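Local coordinates for protein telomere length regulator taz1 (Schizosaccharomyces pombe, PDB 4ZMK) that binds double-stranded telomeric DNA, regulates telomere length and forms homodimers through the dimerization domain that this chain represents, at residues 4-15 with 53-64. Numbering follows the deposited sequence.
Sequences SERTLGLNSIDN and FSHTLSKSLKSR
Arg64 and Ile13 meet where the chain leading out of helix 3-7 comes down on helix 44-70, and the arginine is a clear case of a long side chain fastening a loop by its backbone carbonyls. Its CB lies against the CA of Asp14, CG and CD run past the carbonyl oxygen of Ile13, and the chain stays extended as far as NE, with CG anti to the backbone N (chi1 173°). At the tip, Arg64 NH1 donates to Ile13 O at 2.8 Å, this oxygen lying close to the guanidinium plane, and a more bent bond of 3.2 Å runs from the same NH1 to Asn15 O, which NH1 approaches from above the carbonyl plane. NH2 is engaged elsewhere, by Ile18 O and by a salt bridge to Glu20 of the second subunit, so the group is held from several directions and its charge probably balanced.

From the neighbouring position on the helix, Ser63 OG, in one of its two conformers, donates to Asp14 OD2 at 2.9 Å, reaching the carboxylate from its anti side. Apolar contacts continue the seam: Ile13 CD1 meets Leu61 CD2, while Leu10 sets CD1 across Leu57 CD1 at 3.7 Å. At the other end Phe53 takes Leu8 CD2 over the centre of one ring face, a CH-pi contact 4.0 Å from the centroid, with Ser4 OG at the ring edge; Ile34 and Leu37 of helix 20-40 also touch this ring. The side chains of Glu5, in one of its two conformers, and Thr56 cross at about a right angle, CG of Glu5 touching the methyl CG2 of Thr56.

Between these ends Gly9 closes helix 3-7 in a Schellman motif, and two type I turns follow. The whole is a short N-terminal helix and turn-rich loop laid along one helix of a helical hairpin, within a homodimerization domain whose second subunit packs on Leu57 and Leu61.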
loop_
_atom_site.group_PDB
_atom_site.type_symbol
_atom_site.label_atom_id
_atom_site.label_comp_id
_atom_site.label_asym_id
_atom_site.label_seq_id
_atom_site.Cartn_x
_atom_site.Cartn_y
_atom_site.Cartn_z
ATOM N N SER A 4 -8.807 -1.514 -11.651
ATOM C CA SER A 4 -7.788 -1.131 -10.681
ATOM C C SER A 4 -6.399 -1.653 -11.048
ATOM O O SER A 4 -5.431 -0.923 -10.928
ATOM C CB SER A 4 -8.174 -1.607 -9.282
ATOM O OG SER A 4 -9.377 -0.999 -8.864
ATOM N N GLU A 5 -6.298 -2.902 -11.494
ATOM C CA GLU A 5 -5.014 -3.464 -11.906
ATOM C C GLU A 5 -4.363 -2.615 -12.999
ATOM O O GLU A 5 -3.170 -2.314 -12.944
ATOM C CB GLU A 5 -5.188 -4.903 -12.398
ATOM C CG GLU A 5 -5.620 -5.872 -11.322
ATOM C CD GLU A 5 -5.788 -7.285 -11.840
ATOM O OE1 GLU A 5 -5.979 -7.455 -13.063
ATOM O OE2 GLU A 5 -5.723 -8.227 -11.023
ATOM N N ARG A 6 -5.159 -2.221 -13.989
ATOM C CA ARG A 6 -4.656 -1.438 -15.101
ATOM C C ARG A 6 -4.341 -0.011 -14.673
ATOM O O ARG A 6 -3.305 0.538 -15.046
ATOM C CB ARG A 6 -5.665 -1.441 -16.241
ATOM C CG ARG A 6 -5.230 -0.651 -17.456
ATOM C CD ARG A 6 -4.373 -1.477 -18.402
ATOM N NE ARG A 6 -4.094 -0.729 -19.626
ATOM C CZ ARG A 6 -2.884 -0.318 -20.000
ATOM N NH1 ARG A 6 -1.825 -0.596 -19.252
ATOM N NH2 ARG A 6 -2.729 0.363 -21.130
ATOM N N THR A 7 -5.227 0.585 -13.886
ATOM C CA THR A 7 -5.088 1.981 -13.502
ATOM C C THR A 7 -3.872 2.161 -12.594
ATOM O O THR A 7 -3.163 3.167 -12.691
ATOM C CB THR A 7 -6.370 2.497 -12.799
ATOM O OG1 THR A 7 -7.469 2.439 -13.710
ATOM C CG2 THR A 7 -6.217 3.923 -12.333
ATOM N N LEU A 8 -3.615 1.170 -11.741
ATOM C CA LEU A 8 -2.523 1.243 -10.764
ATOM C C LEU A 8 -1.210 0.675 -11.303
ATOM O O LEU A 8 -0.182 0.699 -10.623
ATOM C CB LEU A 8 -2.906 0.508 -9.473
ATOM C CG LEU A 8 -4.099 1.076 -8.717
ATOM C CD1 LEU A 8 -4.332 0.315 -7.427
ATOM C CD2 LEU A 8 -3.880 2.566 -8.448
ATOM N N GLY A 9 -1.255 0.148 -12.516
ATOM C CA GLY A 9 -0.054 -0.326 -13.181
ATOM C C GLY A 9 0.560 -1.546 -12.526
ATOM O O GLY A 9 1.781 -1.652 -12.429
ATOM N N LEU A 10 -0.289 -2.482 -12.113
ATOM C CA LEU A 10 0.145 -3.582 -11.269
ATOM C C LEU A 10 0.246 -4.939 -11.949
ATOM O O LEU A 10 0.502 -5.935 -11.281
ATOM C CB LEU A 10 -0.806 -3.701 -10.076
ATOM C CG LEU A 10 -0.819 -2.528 -9.089
ATOM C CD1 LEU A 10 -1.831 -2.803 -7.969
ATOM C CD2 LEU A 10 0.571 -2.256 -8.517
ATOM N N ASN A 11 0.074 -5.003 -13.263
ATOM C CA ASN A 11 -0.053 -6.321 -13.880
ATOM C C ASN A 11 1.245 -7.122 -13.930
ATOM O O ASN A 11 1.233 -8.274 -14.335
ATOM C CB ASN A 11 -0.659 -6.218 -15.286
ATOM C CG ASN A 11 0.252 -5.549 -16.278
ATOM O OD1 ASN A 11 1.452 -5.402 -16.056
ATOM N ND2 ASN A 11 -0.321 -5.133 -17.397
ATOM N N SER A 12 2.354 -6.526 -13.510
ATOM C CA SER A 12 3.614 -7.271 -13.444
ATOM C C SER A 12 4.223 -7.290 -12.050
ATOM O O SER A 12 5.327 -7.786 -11.880
ATOM C CB SER A 12 4.655 -6.693 -14.417
ATOM O OG SER A 12 4.274 -6.873 -15.768
ATOM N N ILE A 13 3.522 -6.759 -11.054
ATOM C CA ILE A 13 4.168 -6.532 -9.765
ATOM C C ILE A 13 4.542 -7.834 -9.053
ATOM O O ILE A 13 5.360 -7.830 -8.143
ATOM C CB ILE A 13 3.291 -5.660 -8.842
ATOM C CG1 ILE A 13 4.159 -5.018 -7.755
ATOM C CG2 ILE A 13 2.152 -6.463 -8.258
ATOM C CD1 ILE A 13 3.474 -3.927 -6.994
ATOM N N ASP A 14 3.984 -8.957 -9.485
ATOM C CA ASP A 14 4.316 -10.220 -8.835
ATOM C C ASP A 14 5.320 -11.012 -9.659
ATOM O O ASP A 14 5.554 -12.194 -9.403
ATOM C CB ASP A 14 3.059 -11.054 -8.575
ATOM C CG ASP A 14 2.294 -11.359 -9.832
ATOM O OD1 ASP A 14 2.456 -10.617 -10.826
ATOM O OD2 ASP A 14 1.520 -12.339 -9.819
ATOM N N ASN A 15 5.910 -10.346 -10.647
ATOM C CA ASN A 15 7.035 -10.890 -11.401
ATOM C C ASN A 15 8.296 -10.711 -10.576
ATOM O O ASN A 15 8.643 -9.591 -10.219
ATOM C CB ASN A 15 7.161 -10.191 -12.763
ATOM C CG ASN A 15 8.288 -10.751 -13.637
ATOM O OD1 ASN A 15 9.238 -11.371 -13.154
ATOM N ND2 ASN A 15 8.189 -10.503 -14.938
ATOM N N PHE A 53 -8.987 0.027 -5.149
ATOM C CA PHE A 53 -7.549 0.228 -5.317
ATOM C C PHE A 53 -6.749 -0.470 -4.204
ATOM O O PHE A 53 -5.802 -1.206 -4.469
ATOM C CB PHE A 53 -7.195 1.727 -5.331
ATOM C CG PHE A 53 -7.524 2.432 -6.623
ATOM C CD1 PHE A 53 -7.339 3.798 -6.742
ATOM C CD2 PHE A 53 -8.013 1.734 -7.711
ATOM C CE1 PHE A 53 -7.640 4.457 -7.924
ATOM C CE2 PHE A 53 -8.315 2.389 -8.901
ATOM C CZ PHE A 53 -8.132 3.751 -9.006
ATOM N N SER A 54 -7.136 -0.221 -2.956
ATOM C CA SER A 54 -6.432 -0.750 -1.793
ATOM C C SER A 54 -6.411 -2.274 -1.787
ATOM O O SER A 54 -5.379 -2.896 -1.585
ATOM C CB SER A 54 -7.083 -0.229 -0.511
ATOM O OG SER A 54 -6.382 -0.667 0.638
ATOM N N HIS A 55 -7.583 -2.853 -2.006
ATOM C CA HIS A 55 -7.779 -4.292 -2.050
ATOM C C HIS A 55 -7.020 -4.962 -3.185
ATOM O O HIS A 55 -6.445 -6.032 -3.019
ATOM C CB HIS A 55 -9.269 -4.592 -2.188
ATOM C CG HIS A 55 -9.604 -6.039 -2.051
ATOM N ND1 HIS A 55 -10.022 -6.810 -3.118
ATOM C CD2 HIS A 55 -9.582 -6.861 -0.980
ATOM C CE1 HIS A 55 -10.242 -8.041 -2.706
ATOM N NE2 HIS A 55 -9.986 -8.101 -1.407
ATOM N N THR A 56 -7.049 -4.337 -4.349
ATOM C CA THR A 56 -6.354 -4.851 -5.516
ATOM C C THR A 56 -4.845 -4.853 -5.273
ATOM O O THR A 56 -4.159 -5.808 -5.601
ATOM C CB THR A 56 -6.708 -4.006 -6.755
ATOM O OG1 THR A 56 -8.117 -4.099 -6.993
ATOM C CG2 THR A 56 -5.929 -4.447 -8.003
ATOM N N LEU A 57 -4.344 -3.774 -4.687
ATOM C CA LEU A 57 -2.935 -3.650 -4.375
ATOM C C LEU A 57 -2.508 -4.704 -3.343
ATOM O O LEU A 57 -1.489 -5.372 -3.506
ATOM C CB LEU A 57 -2.642 -2.243 -3.873
ATOM C CG LEU A 57 -1.210 -1.886 -3.494
ATOM C CD1 LEU A 57 -0.319 -1.983 -4.683
ATOM C CD2 LEU A 57 -1.169 -0.478 -2.946
ATOM N N SER A 58 -3.307 -4.864 -2.294
ATOM C CA SER A 58 -3.018 -5.842 -1.247
ATOM C C SER A 58 -2.938 -7.255 -1.846
ATOM O O SER A 58 -2.017 -8.014 -1.583
ATOM C CB SER A 58 -4.086 -5.776 -0.166
ATOM O OG SER A 58 -3.753 -6.574 0.943
ATOM N N LYS A 59 -3.904 -7.576 -2.685
ATOM C CA LYS A 59 -4.000 -8.881 -3.306
ATOM C C LYS A 59 -2.784 -9.123 -4.205
ATOM O O LYS A 59 -2.282 -10.249 -4.301
ATOM C CB LYS A 59 -5.320 -8.970 -4.079
ATOM C CG LYS A 59 -5.577 -10.248 -4.805
ATOM C CD LYS A 59 -6.840 -10.149 -5.656
ATOM C CE LYS A 59 -6.836 -11.234 -6.737
ATOM N NZ LYS A 59 -7.848 -11.013 -7.807
ATOM N N SER A 60 -2.279 -8.055 -4.826
ATOM C CA SER A 60 -1.143 -8.198 -5.726
ATOM C C SER A 60 0.161 -8.357 -4.949
ATOM O O SER A 60 1.078 -9.037 -5.407
ATOM C CB SER A 60 -1.052 -7.011 -6.687
ATOM O OG SER A 60 -0.384 -5.913 -6.098
ATOM N N LEU A 61 0.237 -7.758 -3.767
ATOM C CA LEU A 61 1.435 -7.889 -2.938
ATOM C C LEU A 61 1.502 -9.277 -2.280
ATOM O O LEU A 61 2.578 -9.832 -2.064
ATOM C CB LEU A 61 1.478 -6.765 -1.900
ATOM C CG LEU A 61 1.656 -5.375 -2.534
ATOM C CD1 LEU A 61 1.942 -4.330 -1.498
ATOM C CD2 LEU A 61 2.785 -5.417 -3.557
ATOM N N LYS A 62 0.344 -9.843 -1.976
ATOM C CA LYS A 62 0.276 -11.213 -1.485
ATOM C C LYS A 62 0.750 -12.164 -2.580
ATOM O O LYS A 62 1.472 -13.121 -2.315
ATOM C CB LYS A 62 -1.146 -11.562 -1.038
ATOM C CG LYS A 62 -1.643 -10.750 0.153
ATOM C CD LYS A 62 -3.108 -11.051 0.465
ATOM C CE LYS A 62 -3.632 -10.152 1.578
ATOM N NZ LYS A 62 -5.073 -10.364 1.890
ATOM N N SER A 63 0.344 -11.885 -3.815
ATOM C CA SER A 63 0.768 -12.682 -4.955
ATOM C C SER A 63 2.274 -12.548 -5.164
ATOM O O SER A 63 2.965 -13.530 -5.421
ATOM C CB SER A 63 0.015 -12.259 -6.214
ATOM O OG SER A 63 0.346 -13.085 -7.316
ATOM N N ARG A 64 2.780 -11.328 -5.049
ATOM C CA ARG A 64 4.213 -11.111 -5.186
ATOM C C ARG A 64 4.981 -11.847 -4.090
ATOM O O ARG A 64 5.958 -12.525 -4.366
ATOM C CB ARG A 64 4.541 -9.617 -5.159
ATOM C CG ARG A 64 6.031 -9.337 -5.139
ATOM C CD ARG A 64 6.358 -7.862 -5.224
ATOM N NE ARG A 64 7.800 -7.685 -5.204
ATOM C CZ ARG A 64 8.573 -7.810 -6.276
ATOM N NH1 ARG A 64 8.038 -8.089 -7.461
ATOM N NH2 ARG A 64 9.883 -7.654 -6.161
HETATM O O HOH W 1 -11.189 -3.647 -8.420
HETATM O O HOH W 2 -4.462 -8.052 -8.188
#